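Local coordinates for Spermidine/putrescine ABC transporter, periplasmic binding protein (Treponema pallidum, PDB 2V84) that probably binds polyamines such as spermidine and putrescine as the periplasmic receptor of an ABC transporter, at residues 82-85 with 86-90. Residues are numbered along the deposited sequence; the frame is centred on the assembly and turned at random.
Sequences DFVS and IMKRK
The backbone N-H of I86 is donated to D82 O (N...O 3.0 Å) at a nearly straight N-H...O angle of 172°; four such i to i+4 bonds join 82-85 to 86-89 and identify the short alpha-helix 81-89 of this solute-binding protein. The D82 side chain, hydrogen-bonded to S80, lies near that of R167, part of the predicted spermidine site. With chi1 at -70°, CG1 of I86 lies beside its own backbone N, and the branch runs back along the helix until CD1 sits over the centre of the F83 ring, 4.3 Å above its plane, in an apolar contact. M87 N bonds F83 O at 3.0 Å from well above the carbonyl plane, 38° out of it. M87 SD comes to 3.2 Å from F83 O before the chain bends at chi3, carrying its end away; F83 and M87 also touch helix 60-67, so this face packs the two helices together. K88 N reaches V84 O at 2.9 Å; its side chain starts alongside that carbonyl, then bends at chi3, and NZ ends in a salt bridge with D118 and a hydrogen bond to Y117 O. R89 N bonds S85 O at 3.2 Å, and the same oxygen lies 4.2 Å above one face of the R89 guanidinium, displaced toward its rim; that group is salt-bridged to D325. K90 N continues the pattern to I86 O at 3.2 Å.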
ATOM      1  N   ASP A  82      -7.202   2.199  -6.542  1.00 27.60           N
ATOM      2  CA  ASP A  82      -7.364   2.043  -7.985  1.00 28.27           C
ATOM      3  C   ASP A  82      -8.145   0.775  -8.336  1.00 28.52           C
ATOM      4  O   ASP A  82      -9.007   0.796  -9.220  1.00 28.56           O
ATOM      5  CB  ASP A  82      -6.021   2.147  -8.747  1.00 27.95           C
ATOM      6  CG  ASP A  82      -4.931   1.268  -8.164  1.00 29.94           C
ATOM      7  OD1 ASP A  82      -4.917   1.047  -6.935  1.00 30.59           O
ATOM      8  OD2 ASP A  82      -4.062   0.811  -8.943  1.00 31.00           O
ATOM      9  N   PHE A  83      -7.886  -0.315  -7.621  1.00 28.53           N
ATOM     10  CA  PHE A  83      -8.632  -1.556  -7.851  1.00 28.93           C
ATOM     11  C   PHE A  83     -10.048  -1.533  -7.292  1.00 29.59           C
ATOM     12  O   PHE A  83     -10.911  -2.252  -7.796  1.00 31.28           O
ATOM     13  CB  PHE A  83      -7.867  -2.778  -7.341  1.00 28.90           C
ATOM     14  CG  PHE A  83      -6.837  -3.262  -8.304  1.00 29.83           C
ATOM     15  CD1 PHE A  83      -5.584  -2.655  -8.348  1.00 29.05           C
ATOM     16  CD2 PHE A  83      -7.126  -4.289  -9.203  1.00 29.63           C
ATOM     17  CE1 PHE A  83      -4.633  -3.079  -9.265  1.00 29.48           C
ATOM     18  CE2 PHE A  83      -6.159  -4.725 -10.122  1.00 30.44           C
ATOM     19  CZ  PHE A  83      -4.920  -4.111 -10.141  1.00 29.60           C
ATOM     20  N   VAL A  84     -10.331  -0.704  -6.282  1.00 28.99           N
ATOM     21  CA  VAL A  84     -11.755  -0.559  -5.901  1.00 28.30           C
ATOM     22  C   VAL A  84     -12.562   0.087  -7.043  1.00 28.86           C
ATOM     23  O   VAL A  84     -13.687  -0.380  -7.391  1.00 28.95           O
ATOM     24  CB  VAL A  84     -11.951   0.182  -4.562  1.00 28.73           C
ATOM     25  CG1 VAL A  84     -13.455   0.421  -4.295  1.00 27.60           C
ATOM     26  CG2 VAL A  84     -11.350  -0.639  -3.418  1.00 25.79           C
ATOM     27  N   SER A  85     -11.993   1.132  -7.636  1.00 28.68           N
ATOM     28  CA  SER A  85     -12.646   1.860  -8.722  1.00 30.16           C
ATOM     29  C   SER A  85     -12.829   0.987  -9.975  1.00 30.54           C
ATOM     30  O   SER A  85     -13.926   0.927 -10.549  1.00 31.04           O
ATOM     31  CB  SER A  85     -11.887   3.151  -9.017  1.00 29.43           C
ATOM     32  OG  SER A  85     -12.369   3.804 -10.194  1.00 33.23           O
ATOM     33  N   ILE A  86     -11.766   0.287 -10.373  1.00 32.12           N
ATOM     34  CA  ILE A  86     -11.827  -0.702 -11.471  1.00 32.93           C
ATOM     35  C   ILE A  86     -12.927  -1.728 -11.240  1.00 33.82           C
ATOM     36  O   ILE A  86     -13.735  -2.008 -12.148  1.00 34.11           O
ATOM     37  CB  ILE A  86     -10.457  -1.467 -11.654  1.00 33.13           C
ATOM     38  CG1 ILE A  86      -9.374  -0.542 -12.212  1.00 32.91           C
ATOM     39  CG2 ILE A  86     -10.626  -2.691 -12.546  1.00 33.95           C
ATOM     40  CD1 ILE A  86      -7.919  -0.996 -11.925  1.00 32.58           C
ATOM     41  N   MET A  87     -12.964  -2.285 -10.028  1.00 34.19           N
ATOM     42  CA  MET A  87     -13.899  -3.377  -9.712  1.00 35.44           C
ATOM     43  C   MET A  87     -15.347  -2.923  -9.559  1.00 34.65           C
ATOM     44  O   MET A  87     -16.266  -3.699  -9.841  1.00 35.10           O
ATOM     45  CB  MET A  87     -13.463  -4.140  -8.467  1.00 34.53           C
ATOM     46  CG  MET A  87     -12.156  -4.899  -8.666  1.00 36.92           C
ATOM     47  SD  MET A  87     -11.495  -5.340  -7.065  1.00 38.74           S
ATOM     48  CE  MET A  87     -11.942  -7.061  -7.067  1.00 39.51           C
ATOM     49  N   LYS A  88     -15.546  -1.680  -9.123  1.00 34.47           N
ATOM     50  CA  LYS A  88     -16.885  -1.074  -9.148  1.00 35.22           C
ATOM     51  C   LYS A  88     -17.453  -0.980 -10.576  1.00 35.59           C
ATOM     52  O   LYS A  88     -18.614  -1.329 -10.824  1.00 35.32           O
ATOM     53  CB  LYS A  88     -16.867   0.307  -8.484  1.00 35.21           C
ATOM     54  CG  LYS A  88     -17.202   0.284  -7.005  1.00 34.57           C
ATOM     55  CD  LYS A  88     -16.996   1.638  -6.366  1.00 35.17           C
ATOM     56  CE  LYS A  88     -18.169   2.564  -6.607  1.00 35.19           C
ATOM     57  NZ  LYS A  88     -18.110   3.713  -5.661  1.00 36.84           N
ATOM     58  N   ARG A  89     -16.631  -0.526 -11.521  1.00 36.28           N
ATOM     59  CA  ARG A  89     -17.113  -0.341 -12.900  1.00 37.14           C
ATOM     60  C   ARG A  89     -17.385  -1.664 -13.618  1.00 36.96           C
ATOM     61  O   ARG A  89     -18.264  -1.748 -14.495  1.00 37.07           O
ATOM     62  CB  ARG A  89     -16.138   0.505 -13.705  1.00 38.05           C
ATOM     63  CG  ARG A  89     -15.851   1.878 -13.094  1.00 39.64           C
ATOM     64  CD  ARG A  89     -15.253   2.780 -14.137  1.00 42.45           C
ATOM     65  NE  ARG A  89     -14.053   2.198 -14.722  1.00 42.99           N
ATOM     66  CZ  ARG A  89     -12.851   2.713 -14.555  1.00 44.04           C
ATOM     67  NH1 ARG A  89     -12.722   3.817 -13.839  1.00 45.57           N
ATOM     68  NH2 ARG A  89     -11.782   2.139 -15.098  1.00 44.96           N
ATOM     69  N   LYS A  90     -16.626  -2.685 -13.233  1.00 36.68           N
ATOM     70  CA  LYS A  90     -16.797  -4.048 -13.722  1.00 36.11           C
ATOM     71  C   LYS A  90     -17.848  -4.807 -12.930  1.00 35.31           C
ATOM     72  O   LYS A  90     -18.107  -5.977 -13.207  1.00 35.52           O
ATOM     73  CB  LYS A  90     -15.462  -4.801 -13.658  1.00 36.51           C
ATOM     74  CG  LYS A  90     -14.462  -4.409 -14.727  1.00 38.03           C
ATOM     75  CD  LYS A  90     -13.567  -5.596 -15.107  1.00 40.05           C
ATOM     76  CE  LYS A  90     -12.769  -5.304 -16.371  1.00 42.22           C
ATOM     77  NZ  LYS A  90     -12.465  -6.543 -17.151  1.00 42.03           N
TER